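Local structure of B-agarase (Saccharophagus degradans, 4BQ2) at residues A[478-486]-A[592-600]; A[654-665]-A[715-723]. The protein hydrolyses beta-1,4 linkages of agarose as a family 50 glycoside hydrolase, an exo-acting beta-agarase from a marine bacterium. All blocks are in the same frame, centred on the assembly; numbering follows the deposited sequence. Where two conformers were deposited one is given.

Contact 1 (A[478-486]-A[592-600]); sequences KNSPWCVGV and HYMPNHLYL
Ser480 meets His597 through its backbone carbonyl: NE2 of the imidazole donates to Ser480 O over 2.9 Å with an N-H...O angle of 163°. The oxygen lies close to the ring plane, whereas the donor stands above the carbonyl plane; Cys483 N reaches the same oxygen from the other face, closing the type I turn Ser480-Cys483. Within this turn Ser480 OG accepts from Trp482 N, an ST turn. Cys483 follows with its carbonyl oxygen at the edge of the imidazole, 3.2 Å from His597 CD2, and its SG set obliquely to the ring. With CG anti to its own carbonyl carbon (chi1 -72°), the His597 ring reaches back into the turn, and Tyr261 packs against it edge-to-face. From Cys483 the chain enters the middle of three parallel strands, 431-435, 483-488 and the weakly bonded 598-599, in the (beta/alpha)8 barrel expected of this family. Val484 O is joined to Leu598 N by one water. Val486 bonds on both sides of Tyr599: its N donates to Leu598 O (2.9 Å), and its O accepts from Leu600 N (2.9 Å). Val486 CG2, anti to the carbonyl carbon, touches Met594 SD at 3.8 Å, the two side chains crossing nearly at right angles.

Contact 2 (A[654-665]-A[715-723]); sequences HIGAMDHGSYHP and NYNVGFVDV
The imidazole of His654 carries Val718 CG1 over the centre of one face, a CH-pi contact 3.3 Å from the centroid. On the His664 ring the corresponding place is taken by the edge of Tyr716: CE1 sits over the imidazole, the centroids are 4.5 Å apart and the planes are inclined at 51°, an edge-to-face pair. His660 is approached at its edge instead. His660 NE2 donates to the anti lone pair of Asp722 OD2, 2.9 Å away and almost straight at 177°, while Thr724 and Thr726 bond OD1. These rings project from irregular loops after the C-terminal ends of strands 648-652 and 693-699, adjacent parallel strands of the probable (beta/alpha)8 barrel. His664 O accepts from Asn717 N across the contact, in its carbonyl plane at 3.2 Å, and from Ser662 OG of its own loop, above that plane at 2.7 Å. Asn717, centre of an inverse gamma turn, extends its amide with CG anti to the backbone N (chi1 174°). Asn717 ND2 gives Ala657 O a bent bond of 3.1 Å, the oxygen tilted from the amide plane; the fit is imperfect, for Ala657 N, another donor, is also close. A water bridges Tyr663 N and Asn715 O. Asn715 ND2 bonds Ser140 O, but its buried OD1 has no polar partner.

Overall arrangement
Both contacts are largely buried, yet they share no helix or strand: their centres are 33 Å apart and their nearest atoms about 17 Å. The centre of contact 1 lies about 25 Å from the centre of the chain, that of contact 2 about 13 Å, and one end of contact 1, at Asn479, is exposed. Contact 1 joins strands of the probable barrel wall, so backbone bonds dominate, with one histidine reaching a turn. Contact 2 ties together loops after two other strands of that wall, 648-652 and 693-699, and side chains do more of the work: aromatic faces, an asparagine amide and a histidine-carboxylate bond. Its first loop also packs against strand 150-155 of the CBM-like region.

Contact 1 (A[478-486]-A[592-600])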
loop_
_atom_site.group_PDB
_atom_site.type_symbol
_atom_site.label_atom_id
_atom_site.label_comp_id
_atom_site.label_asym_id
_atom_site.label_seq_id
_atom_site.Cartn_x
_atom_site.Cartn_y
_atom_site.Cartn_z
ATOM N N LYS A 478 21.635 15.796 -9.593
ATOM C CA LYS A 478 22.816 16.713 -9.774
ATOM C C LYS A 478 23.742 16.728 -8.567
ATOM O O LYS A 478 24.205 17.803 -8.107
ATOM C CB LYS A 478 22.370 18.133 -10.130
ATOM C CG LYS A 478 21.493 18.241 -11.377
ATOM C CD LYS A 478 21.174 19.707 -11.676
ATOM C CE LYS A 478 20.209 19.850 -12.848
ATOM N NZ LYS A 478 21.024 20.008 -14.087
ATOM N N ASN A 479 23.964 15.530 -8.017
ATOM C CA ASN A 479 24.799 15.341 -6.828
ATOM C C ASN A 479 24.411 16.294 -5.674
ATOM O O ASN A 479 25.270 16.686 -4.878
ATOM C CB ASN A 479 26.277 15.510 -7.236
ATOM C CG ASN A 479 27.246 15.031 -6.170
ATOM O OD1 ASN A 479 27.016 14.011 -5.507
ATOM N ND2 ASN A 479 28.379 15.747 -6.036
ATOM N N SER A 480 23.130 16.670 -5.578
ATOM C CA SER A 480 22.698 17.681 -4.568
ATOM C C SER A 480 22.802 17.142 -3.143
ATOM O O SER A 480 22.367 16.023 -2.885
ATOM C CB SER A 480 21.220 18.095 -4.781
ATOM O OG SER A 480 20.832 19.057 -3.801
ATOM N N PRO A 481 23.342 17.940 -2.202
ATOM C CA PRO A 481 23.330 17.546 -0.778
ATOM C C PRO A 481 21.905 17.422 -0.256
ATOM O O PRO A 481 21.701 16.790 0.778
ATOM C CB PRO A 481 23.985 18.742 -0.058
ATOM C CG PRO A 481 23.737 19.923 -0.984
ATOM C CD PRO A 481 23.850 19.323 -2.383
ATOM N N TRP A 482 20.934 18.029 -0.944
ATOM C CA TRP A 482 19.532 17.978 -0.467
ATOM C C TRP A 482 18.899 16.621 -0.697
ATOM O O TRP A 482 17.828 16.337 -0.143
ATOM C CB TRP A 482 18.676 19.049 -1.146
ATOM C CG TRP A 482 19.057 20.411 -0.780
ATOM C CD1 TRP A 482 19.941 21.239 -1.438
ATOM C CD2 TRP A 482 18.577 21.137 0.345
ATOM N NE1 TRP A 482 20.041 22.448 -0.751
ATOM C CE2 TRP A 482 19.191 22.412 0.321
ATOM C CE3 TRP A 482 17.680 20.828 1.382
ATOM C CZ2 TRP A 482 18.950 23.381 1.305
ATOM C CZ3 TRP A 482 17.417 21.805 2.356
ATOM C CH2 TRP A 482 18.063 23.056 2.315
ATOM N N CYS A 483 19.536 15.774 -1.510
ATOM C CA CYS A 483 18.984 14.430 -1.686
ATOM C C CYS A 483 19.428 13.513 -0.547
ATOM O O CYS A 483 20.607 13.170 -0.437
ATOM C CB CYS A 483 19.376 13.849 -3.041
ATOM S SG CYS A 483 18.883 12.120 -3.273
ATOM N N VAL A 484 18.470 13.057 0.261
ATOM C CA VAL A 484 18.779 12.226 1.436
ATOM C C VAL A 484 19.298 10.862 0.984
ATOM O O VAL A 484 20.270 10.311 1.527
ATOM C CB VAL A 484 17.541 12.056 2.371
ATOM C CG1 VAL A 484 17.906 11.242 3.627
ATOM C CG2 VAL A 484 16.997 13.420 2.811
ATOM N N GLY A 485 18.682 10.320 -0.041
ATOM C CA GLY A 485 19.062 9.005 -0.490
ATOM C C GLY A 485 18.220 8.578 -1.662
ATOM O O GLY A 485 17.300 9.298 -2.068
ATOM N N VAL A 486 18.516 7.384 -2.182
ATOM C CA VAL A 486 17.875 6.863 -3.388
ATOM C C VAL A 486 17.208 5.505 -3.117
ATOM O O VAL A 486 17.911 4.557 -2.757
ATOM C CB VAL A 486 18.930 6.655 -4.539
ATOM C CG1 VAL A 486 18.228 6.121 -5.796
ATOM C CG2 VAL A 486 19.689 7.956 -4.868
ATOM N N HIS A 592 28.036 3.742 -8.610
ATOM C CA HIS A 592 28.759 4.227 -9.789
ATOM C C HIS A 592 28.447 5.703 -10.159
ATOM O O HIS A 592 29.353 6.519 -10.443
ATOM C CB HIS A 592 28.452 3.317 -10.985
ATOM C CG HIS A 592 29.196 3.708 -12.216
ATOM N ND1 HIS A 592 30.490 3.303 -12.459
ATOM C CD2 HIS A 592 28.856 4.520 -13.245
ATOM C CE1 HIS A 592 30.909 3.828 -13.603
ATOM N NE2 HIS A 592 29.931 4.565 -14.102
ATOM N N TYR A 593 27.158 6.035 -10.186
ATOM C CA TYR A 593 26.721 7.341 -10.666
ATOM C C TYR A 593 26.492 8.306 -9.542
ATOM O O TYR A 593 26.496 9.519 -9.775
ATOM C CB TYR A 593 25.440 7.203 -11.497
ATOM C CG TYR A 593 25.692 6.620 -12.878
ATOM C CD1 TYR A 593 26.273 7.409 -13.876
ATOM C CD2 TYR A 593 25.355 5.307 -13.187
ATOM C CE1 TYR A 593 26.491 6.905 -15.147
ATOM C CE2 TYR A 593 25.576 4.794 -14.463
ATOM C CZ TYR A 593 26.135 5.607 -15.440
ATOM O OH TYR A 593 26.403 5.154 -16.721
ATOM N N MET A 594 26.245 7.780 -8.343
ATOM C CA MET A 594 25.959 8.669 -7.186
ATOM C C MET A 594 26.768 8.179 -6.025
ATOM O O MET A 594 26.219 7.697 -5.042
ATOM C CB MET A 594 24.447 8.695 -6.850
ATOM C CG MET A 594 23.599 9.375 -7.923
ATOM S SD MET A 594 21.834 8.983 -7.879
ATOM C CE MET A 594 21.827 7.317 -8.556
ATOM N N PRO A 595 28.111 8.316 -6.121
ATOM C CA PRO A 595 28.947 7.734 -5.086
ATOM C C PRO A 595 28.781 8.323 -3.684
ATOM O O PRO A 595 29.180 7.665 -2.703
ATOM C CB PRO A 595 30.357 7.987 -5.604
ATOM C CG PRO A 595 30.241 9.237 -6.419
ATOM C CD PRO A 595 28.909 9.054 -7.126
ATOM N N ASN A 596 28.252 9.547 -3.587
ATOM C CA ASN A 596 28.097 10.227 -2.317
ATOM C C ASN A 596 26.795 9.890 -1.570
ATOM O O ASN A 596 26.686 10.184 -0.382
ATOM C CB ASN A 596 28.146 11.733 -2.527
ATOM C CG ASN A 596 29.419 12.198 -3.213
ATOM O OD1 ASN A 596 29.393 12.716 -4.355
ATOM N ND2 ASN A 596 30.527 11.989 -2.564
ATOM N N HIS A 597 25.822 9.285 -2.259
ATOM C CA HIS A 597 24.462 9.206 -1.724
ATOM C C HIS A 597 24.095 7.840 -1.182
ATOM O O HIS A 597 24.567 6.826 -1.690
ATOM C CB HIS A 597 23.459 9.679 -2.786
ATOM C CG HIS A 597 23.529 11.152 -2.999
ATOM N ND1 HIS A 597 24.423 11.737 -3.870
ATOM C CD2 HIS A 597 22.836 12.163 -2.428
ATOM C CE1 HIS A 597 24.290 13.053 -3.810
ATOM N NE2 HIS A 597 23.315 13.334 -2.960
ATOM N N LEU A 598 23.300 7.846 -0.108
ATOM C CA LEU A 598 22.818 6.604 0.526
ATOM C C LEU A 598 21.917 5.826 -0.407
ATOM O O LEU A 598 21.059 6.415 -1.116
ATOM C CB LEU A 598 22.016 6.938 1.784
ATOM C CG LEU A 598 22.797 7.674 2.854
ATOM C CD1 LEU A 598 21.839 8.153 3.939
ATOM C CD2 LEU A 598 23.843 6.717 3.406
ATOM N N TYR A 599 22.118 4.512 -0.445
ATOM C CA TYR A 599 21.239 3.668 -1.218
ATOM C C TYR A 599 20.267 3.065 -0.209
ATOM O O TYR A 599 20.675 2.484 0.789
ATOM C CB TYR A 599 22.029 2.576 -1.982
ATOM C CG TYR A 599 21.197 1.382 -2.403
ATOM C CD1 TYR A 599 19.976 1.548 -3.070
ATOM C CD2 TYR A 599 21.660 0.085 -2.183
ATOM C CE1 TYR A 599 19.214 0.461 -3.452
ATOM C CE2 TYR A 599 20.920 -1.020 -2.551
ATOM C CZ TYR A 599 19.693 -0.831 -3.172
ATOM O OH TYR A 599 18.975 -1.929 -3.548
ATOM N N LEU A 600 18.982 3.184 -0.488
ATOM C CA LEU A 600 17.955 2.917 0.519
ATOM C C LEU A 600 17.168 1.622 0.315
ATOM O O LEU A 600 16.077 1.468 0.869
ATOM C CB LEU A 600 16.998 4.114 0.602
ATOM C CG LEU A 600 17.655 5.489 0.816
ATOM C CD1 LEU A 600 16.594 6.554 0.581
ATOM C CD2 LEU A 600 18.290 5.629 2.215
HETATM O O HOH W 1 22.846 10.594 0.977
#

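Contact 2 (A[654-665]-A[715-723])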
loop_
_atom_site.group_PDB
_atom_site.type_symbol
_atom_site.label_atom_id
_atom_site.label_comp_id
_atom_site.label_asym_id
_atom_site.label_seq_id
_atom_site.Cartn_x
_atom_site.Cartn_y
_atom_site.Cartn_z
ATOM N N HIS A 654 -0.069 4.211 6.332
ATOM C CA HIS A 654 -1.210 5.132 6.280
ATOM C C HIS A 654 -2.365 4.681 7.159
ATOM O O HIS A 654 -2.381 3.535 7.589
ATOM C CB HIS A 654 -1.669 5.504 4.849
ATOM C CG HIS A 654 -2.204 4.375 3.995
ATOM N ND1 HIS A 654 -3.089 3.396 4.439
ATOM C CD2 HIS A 654 -2.026 4.135 2.679
ATOM C CE1 HIS A 654 -3.390 2.584 3.441
ATOM N NE2 HIS A 654 -2.748 3.002 2.364
ATOM N N ILE A 655 -3.300 5.593 7.440
ATOM C CA ILE A 655 -4.593 5.243 8.077
ATOM C C ILE A 655 -5.654 6.100 7.388
ATOM O O ILE A 655 -5.436 7.291 7.172
ATOM C CB ILE A 655 -4.581 5.593 9.590
ATOM C CG1 ILE A 655 -3.466 4.828 10.310
ATOM C CG2 ILE A 655 -5.926 5.262 10.245
ATOM C CD1 ILE A 655 -2.249 5.683 10.657
ATOM N N GLY A 656 -6.769 5.495 6.985
ATOM C CA GLY A 656 -7.873 6.269 6.371
ATOM C C GLY A 656 -9.186 6.137 7.125
ATOM O O GLY A 656 -9.306 5.362 8.097
ATOM N N ALA A 657 -10.191 6.885 6.670
ATOM C CA ALA A 657 -11.511 6.856 7.326
ATOM C C ALA A 657 -12.561 7.014 6.229
ATOM O O ALA A 657 -12.215 7.278 5.071
ATOM C CB ALA A 657 -11.617 7.992 8.350
ATOM N N MET A 658 -13.832 6.873 6.601
ATOM C CA MET A 658 -14.925 6.885 5.615
ATOM C C MET A 658 -15.909 8.031 5.832
ATOM O O MET A 658 -17.015 8.028 5.257
ATOM C CB MET A 658 -15.648 5.529 5.645
ATOM C CG MET A 658 -14.689 4.354 5.486
ATOM S SD MET A 658 -15.449 2.745 5.727
ATOM C CE MET A 658 -16.328 2.630 4.165
ATOM N N ASP A 659 -15.504 9.008 6.642
ATOM C CA ASP A 659 -16.348 10.159 6.987
ATOM C C ASP A 659 -16.122 11.424 6.109
ATOM O O ASP A 659 -16.646 12.506 6.422
ATOM C CB ASP A 659 -16.152 10.518 8.451
ATOM C CG ASP A 659 -14.711 10.973 8.768
ATOM O OD1 ASP A 659 -13.788 10.797 7.930
ATOM O OD2 ASP A 659 -14.514 11.516 9.859
ATOM N N HIS A 660 -15.370 11.279 5.021
ATOM C CA HIS A 660 -15.130 12.361 4.072
ATOM C C HIS A 660 -15.361 11.867 2.661
ATOM O O HIS A 660 -14.687 12.290 1.700
ATOM C CB HIS A 660 -13.697 12.865 4.285
ATOM C CG HIS A 660 -13.407 14.224 3.743
ATOM N ND1 HIS A 660 -13.589 15.378 4.480
ATOM C CD2 HIS A 660 -12.802 14.599 2.590
ATOM C CE1 HIS A 660 -13.156 16.410 3.778
ATOM N NE2 HIS A 660 -12.666 15.964 2.631
ATOM N N GLY A 661 -16.338 10.969 2.499
ATOM C CA GLY A 661 -16.807 10.644 1.168
ATOM C C GLY A 661 -16.151 9.484 0.461
ATOM O O GLY A 661 -16.600 9.087 -0.601
ATOM N N SER A 662 -15.104 8.889 1.046
ATOM C CA SER A 662 -14.456 7.753 0.392
ATOM C C SER A 662 -15.227 6.450 0.528
ATOM O O SER A 662 -15.803 6.175 1.548
ATOM C CB SER A 662 -13.028 7.541 0.939
ATOM O OG SER A 662 -12.349 6.593 0.137
ATOM N N TYR A 663 -15.154 5.606 -0.487
ATOM C CA TYR A 663 -15.722 4.260 -0.385
ATOM C C TYR A 663 -14.796 3.264 0.298
ATOM O O TYR A 663 -15.195 2.136 0.546
ATOM C CB TYR A 663 -16.006 3.721 -1.776
ATOM C CG TYR A 663 -16.861 4.641 -2.624
ATOM C CD1 TYR A 663 -17.992 5.248 -2.091
ATOM C CD2 TYR A 663 -16.548 4.874 -3.964
ATOM C CE1 TYR A 663 -18.803 6.068 -2.858
ATOM C CE2 TYR A 663 -17.342 5.708 -4.737
ATOM C CZ TYR A 663 -18.467 6.302 -4.181
ATOM O OH TYR A 663 -19.262 7.145 -4.957
ATOM N N HIS A 664 -13.559 3.668 0.559
ATOM C CA HIS A 664 -12.548 2.742 1.060
ATOM C C HIS A 664 -11.560 3.563 1.854
ATOM O O HIS A 664 -11.036 4.569 1.352
ATOM C CB HIS A 664 -11.830 2.078 -0.120
ATOM C CG HIS A 664 -11.103 0.815 0.236
ATOM N ND1 HIS A 664 -10.283 0.702 1.343
ATOM C CD2 HIS A 664 -11.049 -0.378 -0.398
ATOM C CE1 HIS A 664 -9.799 -0.526 1.399
ATOM N NE2 HIS A 664 -10.243 -1.197 0.352
ATOM N N PRO A 665 -11.350 3.179 3.115
ATOM C CA PRO A 665 -10.429 3.918 3.963
ATOM C C PRO A 665 -8.968 3.731 3.565
ATOM O O PRO A 665 -8.175 4.651 3.763
ATOM C CB PRO A 665 -10.698 3.378 5.356
ATOM C CG PRO A 665 -11.523 2.158 5.197
ATOM C CD PRO A 665 -11.991 2.037 3.796
ATOM N N ASN A 715 -8.647 3.372 -4.272
ATOM C CA ASN A 715 -9.566 4.499 -4.140
ATOM C C ASN A 715 -9.656 4.952 -2.701
ATOM O O ASN A 715 -10.751 5.113 -2.157
ATOM C CB ASN A 715 -10.977 4.135 -4.710
ATOM C CG ASN A 715 -11.652 2.959 -3.982
ATOM O OD1 ASN A 715 -11.000 2.167 -3.286
ATOM N ND2 ASN A 715 -12.979 2.862 -4.125
ATOM N N TYR A 716 -8.497 5.150 -2.067
ATOM C CA TYR A 716 -8.411 5.281 -0.620
ATOM C C TYR A 716 -8.346 6.700 -0.041
ATOM O O TYR A 716 -7.784 7.606 -0.657
ATOM C CB TYR A 716 -7.107 4.579 -0.154
ATOM C CG TYR A 716 -6.898 3.116 -0.521
ATOM C CD1 TYR A 716 -7.982 2.248 -0.746
ATOM C CD2 TYR A 716 -5.603 2.578 -0.563
ATOM C CE1 TYR A 716 -7.786 0.916 -1.059
ATOM C CE2 TYR A 716 -5.389 1.231 -0.842
ATOM C CZ TYR A 716 -6.470 0.400 -1.082
ATOM O OH TYR A 716 -6.260 -0.946 -1.357
ATOM N N ASN A 717 -8.804 6.849 1.203
ATOM C CA ASN A 717 -8.617 8.081 1.971
ATOM C C ASN A 717 -7.272 8.060 2.650
ATOM O O ASN A 717 -7.190 7.891 3.850
ATOM C CB ASN A 717 -9.740 8.288 3.007
ATOM C CG ASN A 717 -9.486 9.491 3.928
ATOM O OD1 ASN A 717 -8.893 10.536 3.514
ATOM N ND2 ASN A 717 -9.868 9.347 5.169
ATOM N N VAL A 718 -6.211 8.263 1.878
ATOM C CA VAL A 718 -4.876 8.132 2.412
ATOM C C VAL A 718 -4.099 9.438 2.277
ATOM O O VAL A 718 -2.893 9.463 2.520
ATOM C CB VAL A 718 -4.142 6.923 1.795
ATOM C CG1 VAL A 718 -4.851 5.649 2.222
ATOM C CG2 VAL A 718 -4.069 7.012 0.277
ATOM N N GLY A 719 -4.812 10.521 1.937
ATOM C CA GLY A 719 -4.156 11.826 1.719
ATOM C C GLY A 719 -4.007 12.650 2.985
ATOM O O GLY A 719 -4.787 12.490 3.934
ATOM N N PHE A 720 -2.983 13.505 3.004
ATOM C CA PHE A 720 -2.996 14.693 3.874
ATOM C C PHE A 720 -3.885 15.792 3.275
ATOM O O PHE A 720 -4.326 16.680 3.984
ATOM C CB PHE A 720 -1.561 15.203 4.129
ATOM C CG PHE A 720 -0.963 14.668 5.396
ATOM C CD1 PHE A 720 -0.800 13.300 5.582
ATOM C CD2 PHE A 720 -0.607 15.541 6.433
ATOM C CE1 PHE A 720 -0.240 12.809 6.768
ATOM C CE2 PHE A 720 -0.069 15.052 7.614
ATOM C CZ PHE A 720 0.115 13.682 7.793
ATOM N N VAL A 721 -4.158 15.707 1.982
ATOM C CA VAL A 721 -5.132 16.628 1.339
ATOM C C VAL A 721 -6.144 15.821 0.570
ATOM O O VAL A 721 -5.839 14.712 0.120
ATOM C CB VAL A 721 -4.451 17.663 0.391
ATOM C CG1 VAL A 721 -3.421 18.526 1.150
ATOM C CG2 VAL A 721 -3.799 17.005 -0.836
ATOM N N ASP A 722 -7.335 16.390 0.359
ATOM C CA ASP A 722 -8.350 15.708 -0.434
ATOM C C ASP A 722 -8.288 16.090 -1.938
ATOM O O ASP A 722 -7.322 16.741 -2.379
ATOM C CB ASP A 722 -9.728 15.924 0.230
ATOM C CG ASP A 722 -10.298 17.313 0.017
ATOM O OD1 ASP A 722 -9.682 18.185 -0.673
ATOM O OD2 ASP A 722 -11.443 17.522 0.535
ATOM N N VAL A 723 -9.281 15.671 -2.728
ATOM C CA VAL A 723 -9.268 15.899 -4.190
ATOM C C VAL A 723 -9.318 17.393 -4.558
ATOM O O VAL A 723 -8.916 17.781 -5.662
ATOM C CB VAL A 723 -10.410 15.106 -4.883
ATOM C CG1 VAL A 723 -11.751 15.697 -4.506
ATOM C CG2 VAL A 723 -10.239 15.053 -6.401
HETATM O O HOH W 2 -13.419 5.801 -2.747
#